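Local coordinates for protein Cyp101j2 (Sphingobium yanoikuyae, PDB 5KYO) that is a haem-dependent cytochrome P450 monooxygenase that probably hydroxylates the monoterpene 1,8-cineole, activating oxygen at its haem iron, at residues A[172-175]-A[176-180]; A[394-397]-A[398-402]. One frame throughout, in Å; residues are numbered along the deposited sequence. Where two conformers were deposited one is given.

Interaction 1 (A[172-175]-A[176-180]); sequences FTHE and FAEQL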
loop_
_atom_site.group_PDB
_atom_site.type_symbol
_atom_site.label_atom_id
_atom_site.label_comp_id
_atom_site.label_asym_id
_atom_site.label_seq_id
_atom_site.Cartn_x
_atom_site.Cartn_y
_atom_site.Cartn_z
ATOM N N PHE A 172 15.696 4.560 10.140
ATOM C CA PHE A 172 14.273 4.864 10.322
ATOM C C PHE A 172 13.382 3.683 9.937
ATOM O O PHE A 172 12.440 3.342 10.648
ATOM C CB PHE A 172 13.855 6.109 9.513
ATOM C CG PHE A 172 12.379 6.445 9.641
ATOM C CD1 PHE A 172 11.912 7.198 10.715
ATOM C CD2 PHE A 172 11.463 6.002 8.690
ATOM C CE1 PHE A 172 10.541 7.500 10.850
ATOM C CE2 PHE A 172 10.098 6.285 8.814
ATOM C CZ PHE A 172 9.637 7.044 9.902
ATOM N N THR A 173 13.677 3.048 8.812
ATOM C CA THR A 173 12.825 1.951 8.364
ATOM C C THR A 173 12.886 0.771 9.335
ATOM O O THR A 173 11.845 0.313 9.794
ATOM C CB THR A 173 13.180 1.483 6.934
ATOM O OG1 THR A 173 12.930 2.556 6.030
ATOM C CG2 THR A 173 12.305 0.302 6.521
ATOM N N HIS A 174 14.076 0.302 9.698
ATOM C CA HIS A 174 14.146 -0.863 10.582
ATOM C C HIS A 174 13.786 -0.561 12.040
ATOM O O HIS A 174 13.086 -1.363 12.681
ATOM C CB HIS A 174 15.531 -1.500 10.530
ATOM C CG HIS A 174 15.969 -1.856 9.147
ATOM N ND1 HIS A 174 15.082 -2.269 8.176
ATOM C CD2 HIS A 174 17.188 -1.833 8.559
ATOM C CE1 HIS A 174 15.741 -2.503 7.055
ATOM N NE2 HIS A 174 17.020 -2.245 7.259
ATOM N N GLU A 175 14.246 0.580 12.561
ATOM C CA GLU A 175 14.065 0.880 13.988
ATOM C C GLU A 175 12.736 1.529 14.342
ATOM O O GLU A 175 12.372 1.592 15.523
ATOM C CB GLU A 175 15.222 1.783 14.491
ATOM C CG GLU A 175 16.604 1.109 14.427
ATOM C CD GLU A 175 17.748 2.021 14.893
ATOM O OE1 GLU A 175 17.735 2.452 16.061
ATOM O OE2 GLU A 175 18.662 2.316 14.084
ATOM N N PHE A 176 11.996 2.017 13.350
ATOM C CA PHE A 176 10.734 2.703 13.641
ATOM C C PHE A 176 9.580 2.179 12.776
ATOM O O PHE A 176 8.649 1.537 13.306
ATOM C CB PHE A 176 10.872 4.230 13.475
ATOM C CG PHE A 176 9.641 4.985 13.883
ATOM C CD1 PHE A 176 9.388 5.249 15.218
ATOM C CD2 PHE A 176 8.695 5.361 12.939
ATOM C CE1 PHE A 176 8.216 5.900 15.600
ATOM C CE2 PHE A 176 7.541 6.020 13.309
ATOM C CZ PHE A 176 7.298 6.283 14.652
ATOM N N ALA A 177 9.644 2.452 11.469
ATOM C CA ALA A 177 8.526 2.210 10.560
ATOM C C ALA A 177 8.100 0.756 10.608
ATOM O O ALA A 177 6.930 0.481 10.707
ATOM C CB ALA A 177 8.885 2.614 9.118
ATOM N N GLU A 178 9.066 -0.152 10.544
ATOM C CA GLU A 178 8.784 -1.595 10.514
ATOM C C GLU A 178 8.259 -2.147 11.843
ATOM O O GLU A 178 7.695 -3.253 11.892
ATOM C CB GLU A 178 10.037 -2.371 10.102
ATOM C CG GLU A 178 10.248 -2.388 8.585
ATOM C CD GLU A 178 11.607 -2.934 8.144
ATOM O OE1 GLU A 178 12.415 -3.333 9.009
ATOM O OE2 GLU A 178 11.863 -2.964 6.915
ATOM N N GLN A 179 8.439 -1.388 12.918
ATOM C CA GLN A 179 8.012 -1.829 14.248
ATOM C C GLN A 179 6.536 -1.565 14.536
ATOM O O GLN A 179 6.053 -1.895 15.605
ATOM C CB GLN A 179 8.856 -1.139 15.317
ATOM C CG GLN A 179 10.342 -1.288 15.104
ATOM C CD GLN A 179 10.840 -2.648 15.506
ATOM O OE1 GLN A 179 10.099 -3.448 16.078
ATOM N NE2 GLN A 179 12.100 -2.928 15.202
ATOM N N LEU A 180 5.833 -0.938 13.598
ATOM C CA LEU A 180 4.470 -0.470 13.846
ATOM C C LEU A 180 3.335 -1.415 13.370
ATOM O O LEU A 180 2.426 -1.720 14.146
ATOM C CB LEU A 180 4.275 0.913 13.202
ATOM C CG LEU A 180 5.059 2.082 13.805
ATOM C CD1 LEU A 180 4.896 3.333 12.939
ATOM C CD2 LEU A 180 4.570 2.333 15.226
HETATM O O HOH W 1 12.751 -4.263 11.655
#

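Interaction 2 (A[394-397]-A[398-402]); sequences REWF and ARIPE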
loop_
_atom_site.group_PDB
_atom_site.type_symbol
_atom_site.label_atom_id
_atom_site.label_comp_id
_atom_site.label_asym_id
_atom_site.label_seq_id
_atom_site.Cartn_x
_atom_site.Cartn_y
_atom_site.Cartn_z
ATOM N N ARG A 394 2.864 13.752 14.856
ATOM C CA ARG A 394 2.718 14.565 16.065
ATOM C C ARG A 394 3.736 14.179 17.127
ATOM O O ARG A 394 4.392 15.043 17.703
ATOM C CB ARG A 394 1.304 14.452 16.639
ATOM C CG ARG A 394 0.249 15.147 15.796
ATOM C CD ARG A 394 -1.114 15.165 16.474
ATOM N NE ARG A 394 -2.178 15.577 15.561
ATOM C CZ ARG A 394 -3.417 15.874 15.943
ATOM N NH1 ARG A 394 -3.749 15.816 17.224
ATOM N NH2 ARG A 394 -4.321 16.242 15.042
ATOM N N GLU A 395 3.858 12.888 17.414
ATOM C CA GLU A 395 4.836 12.460 18.420
ATOM C C GLU A 395 6.292 12.620 17.980
ATOM O O GLU A 395 7.150 12.853 18.822
ATOM C CB GLU A 395 4.594 11.008 18.828
ATOM C CG GLU A 395 3.210 10.781 19.403
ATOM C CD GLU A 395 2.938 11.606 20.661
ATOM O OE1 GLU A 395 3.900 12.001 21.352
ATOM O OE2 GLU A 395 1.757 11.847 20.966
ATOM N N TRP A 396 6.586 12.458 16.689
ATOM C CA TRP A 396 7.949 12.633 16.240
ATOM C C TRP A 396 8.319 14.106 16.440
ATOM O O TRP A 396 9.335 14.422 17.066
ATOM C CB TRP A 396 8.146 12.206 14.762
ATOM C CG TRP A 396 9.612 12.211 14.371
ATOM C CD1 TRP A 396 10.383 13.305 14.096
ATOM C CD2 TRP A 396 10.475 11.075 14.239
ATOM N NE1 TRP A 396 11.664 12.923 13.810
ATOM C CE2 TRP A 396 11.753 11.558 13.902
ATOM C CE3 TRP A 396 10.296 9.697 14.396
ATOM C CZ2 TRP A 396 12.839 10.715 13.688
ATOM C CZ3 TRP A 396 11.385 8.861 14.183
ATOM C CH2 TRP A 396 12.634 9.373 13.832
ATOM N N PHE A 397 7.480 15.014 15.944
ATOM C CA PHE A 397 7.848 16.431 15.983
ATOM C C PHE A 397 7.852 17.003 17.408
ATOM O O PHE A 397 8.540 17.981 17.673
ATOM C CB PHE A 397 6.934 17.256 15.076
ATOM C CG PHE A 397 7.411 17.291 13.648
ATOM C CD1 PHE A 397 8.476 18.098 13.285
ATOM C CD2 PHE A 397 6.841 16.463 12.699
ATOM C CE1 PHE A 397 8.928 18.119 11.976
ATOM C CE2 PHE A 397 7.295 16.463 11.391
ATOM C CZ PHE A 397 8.332 17.281 11.024
ATOM N N ALA A 398 7.125 16.379 18.330
ATOM C CA ALA A 398 7.193 16.819 19.721
ATOM C C ALA A 398 8.573 16.552 20.327
ATOM O O ALA A 398 9.021 17.309 21.204
ATOM C CB ALA A 398 6.123 16.142 20.568
ATOM N N ARG A 399 9.222 15.483 19.866
ATOM C CA ARG A 399 10.429 14.942 20.486
ATOM C C ARG A 399 11.734 15.158 19.712
ATOM O O ARG A 399 12.782 15.346 20.321
ATOM C CB ARG A 399 10.255 13.428 20.736
ATOM C CG ARG A 399 9.106 13.112 21.705
ATOM C CD ARG A 399 8.746 11.626 21.839
ATOM N NE ARG A 399 7.901 11.460 23.037
ATOM C CZ ARG A 399 6.610 11.745 23.044
ATOM N NH1 ARG A 399 6.051 12.166 21.917
ATOM N NH2 ARG A 399 5.875 11.627 24.155
ATOM N N ILE A 400 11.669 15.062 18.387
ATOM C CA ILE A 400 12.801 15.288 17.485
ATOM C C ILE A 400 12.350 16.250 16.388
ATOM O O ILE A 400 12.059 15.843 15.268
ATOM C CB ILE A 400 13.323 13.949 16.876
ATOM C CG1 ILE A 400 13.587 12.924 17.996
ATOM C CG2 ILE A 400 14.581 14.170 16.032
ATOM C CD1 ILE A 400 13.746 11.476 17.516
ATOM N N PRO A 401 12.271 17.553 16.732
ATOM C CA PRO A 401 11.758 18.568 15.816
ATOM C C PRO A 401 12.669 18.713 14.610
ATOM O O PRO A 401 12.160 18.982 13.518
ATOM C CB PRO A 401 11.750 19.847 16.662
ATOM C CG PRO A 401 12.707 19.576 17.796
ATOM C CD PRO A 401 12.570 18.105 18.064
ATOM N N GLU A 402 13.970 18.512 14.816
ATOM C CA GLU A 402 14.970 18.839 13.804
ATOM C C GLU A 402 15.909 17.658 13.544
ATOM O O GLU A 402 16.564 17.135 14.440
ATOM C CB GLU A 402 15.762 20.087 14.211
ATOM C CG GLU A 402 17.005 20.415 13.300
ATOM C CD GLU A 402 16.663 20.943 11.911
ATOM O OE1 GLU A 402 15.502 21.297 11.663
ATOM O OE2 GLU A 402 17.584 21.007 11.045
#

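Interaction 1 (A[172-175]-A[176-180])
Phe172 meets Phe176 and Ala177 one turn further along the short helix 172-177. Its CG lies anti to the backbone N (chi1 179°), as in Phe176, and the matching torsions carry the two side chains off the helix in the same direction, their ring planes 32° apart. CE1 of Phe172 comes within 3.5 Å of CD2 of Phe176, while CB of Phe176 lies over one face of the Phe172 ring. Phe172 O receives the amide of Ala177 at 3.0 Å in a nearly straight bond, and that of Phe176 only weakly. Thr173 O takes Glu178 N at 2.9 Å. Both strong bonds span five residues, the wider pi-type spacing, and bring the Glu178 chain back over Thr173, whose CG2 is 3.3 Å from Glu178 OE2. The solvent-exposed His174 then gives ND1-H to Glu178 OE1 (3.0 Å), which it meets from above the carboxylate plane. Water 1 bonds the same OE1 and also His174 O. Without the carboxylate, as with an alanine in place of Glu178, His174 ND1 would probably lose its acceptor and the water one of its anchors, leaving the imidazole freer to turn. His174 O also accepts Gln179 NE2 at 3.1 Å, in the carbonyl plane, the glutamine chain being bent at chi2 (-77°) to fold back. Glu175 sends its carboxylate to Asn171 N, while its own O lies 3.5 Å from Gln179 CG. The pi-type turn and the type I beta turn from Ala177 to Leu180 that follows it form the break between helix 172-177 and helix 181-188 of the P450 fold.

Interaction 2 (A[394-397]-A[398-402])
Trp396 and Ile400 meet at the C-terminal end of the long helix 382-399 of the cytochrome P450 fold, where the chain leaves the helix through Ile400 and Pro401. The turn is closed on Trp396 O, which accepts two amides: Ile400 N at 2.8 Å, almost straight (173°), and Arg399 N at 3.0 Å, which arrives from above the carbonyl plane. Upstream, Arg394 O accepts Ala398 N, four residues on. The indole has its CG anti to the backbone N (chi1 -172°), which places the ring beside Ile400. CD1 of Ile400 makes a CH-pi contact over the six-membered ring, 4.3 Å from its centroid and offset toward the rim, while Ile400 CB lies 3.6 Å from Trp396 NE1. Around the indole, Phe172, Phe176, Phe283 and Phe403 complete an aromatic cluster. On another side of the turn, Glu395 and Arg399 run alongside each other as a salt-bridged pair, carboxylate and guanidinium planes 48° apart; their modelled separation is too short to be trusted. Arg399 NE has a second carboxylate in Glu162, tying this helix end to helix 149-164. Phe397 faces helix 290-298 through Ile296 and Ala297, and CE1 of its ring lies 3.7 Å from Pro401 O, which approaches obliquely.

In the fold
Interaction 1 and interaction 2 have centres about 16 Å apart and sit on the same side of the chain's centre, yet they touch through aromatic side chains. Trp396 CZ3 reaches Phe172 CE1 at 3.7 Å and Phe176 CD1 at 4.3 Å, so the indole of 394-397 packs against the phenylalanine pair of 172-180, with Phe283 from helix 273-288 joining them. Helix 149-164 borders both, through Ile161, which touches both Phe176 and Arg399. In interaction 1 the side chain of Ala177 stays about 11 Å from the haem. The centre of interaction 1 is about 16 Å from the centre of the chain, that of interaction 2 about 25 Å.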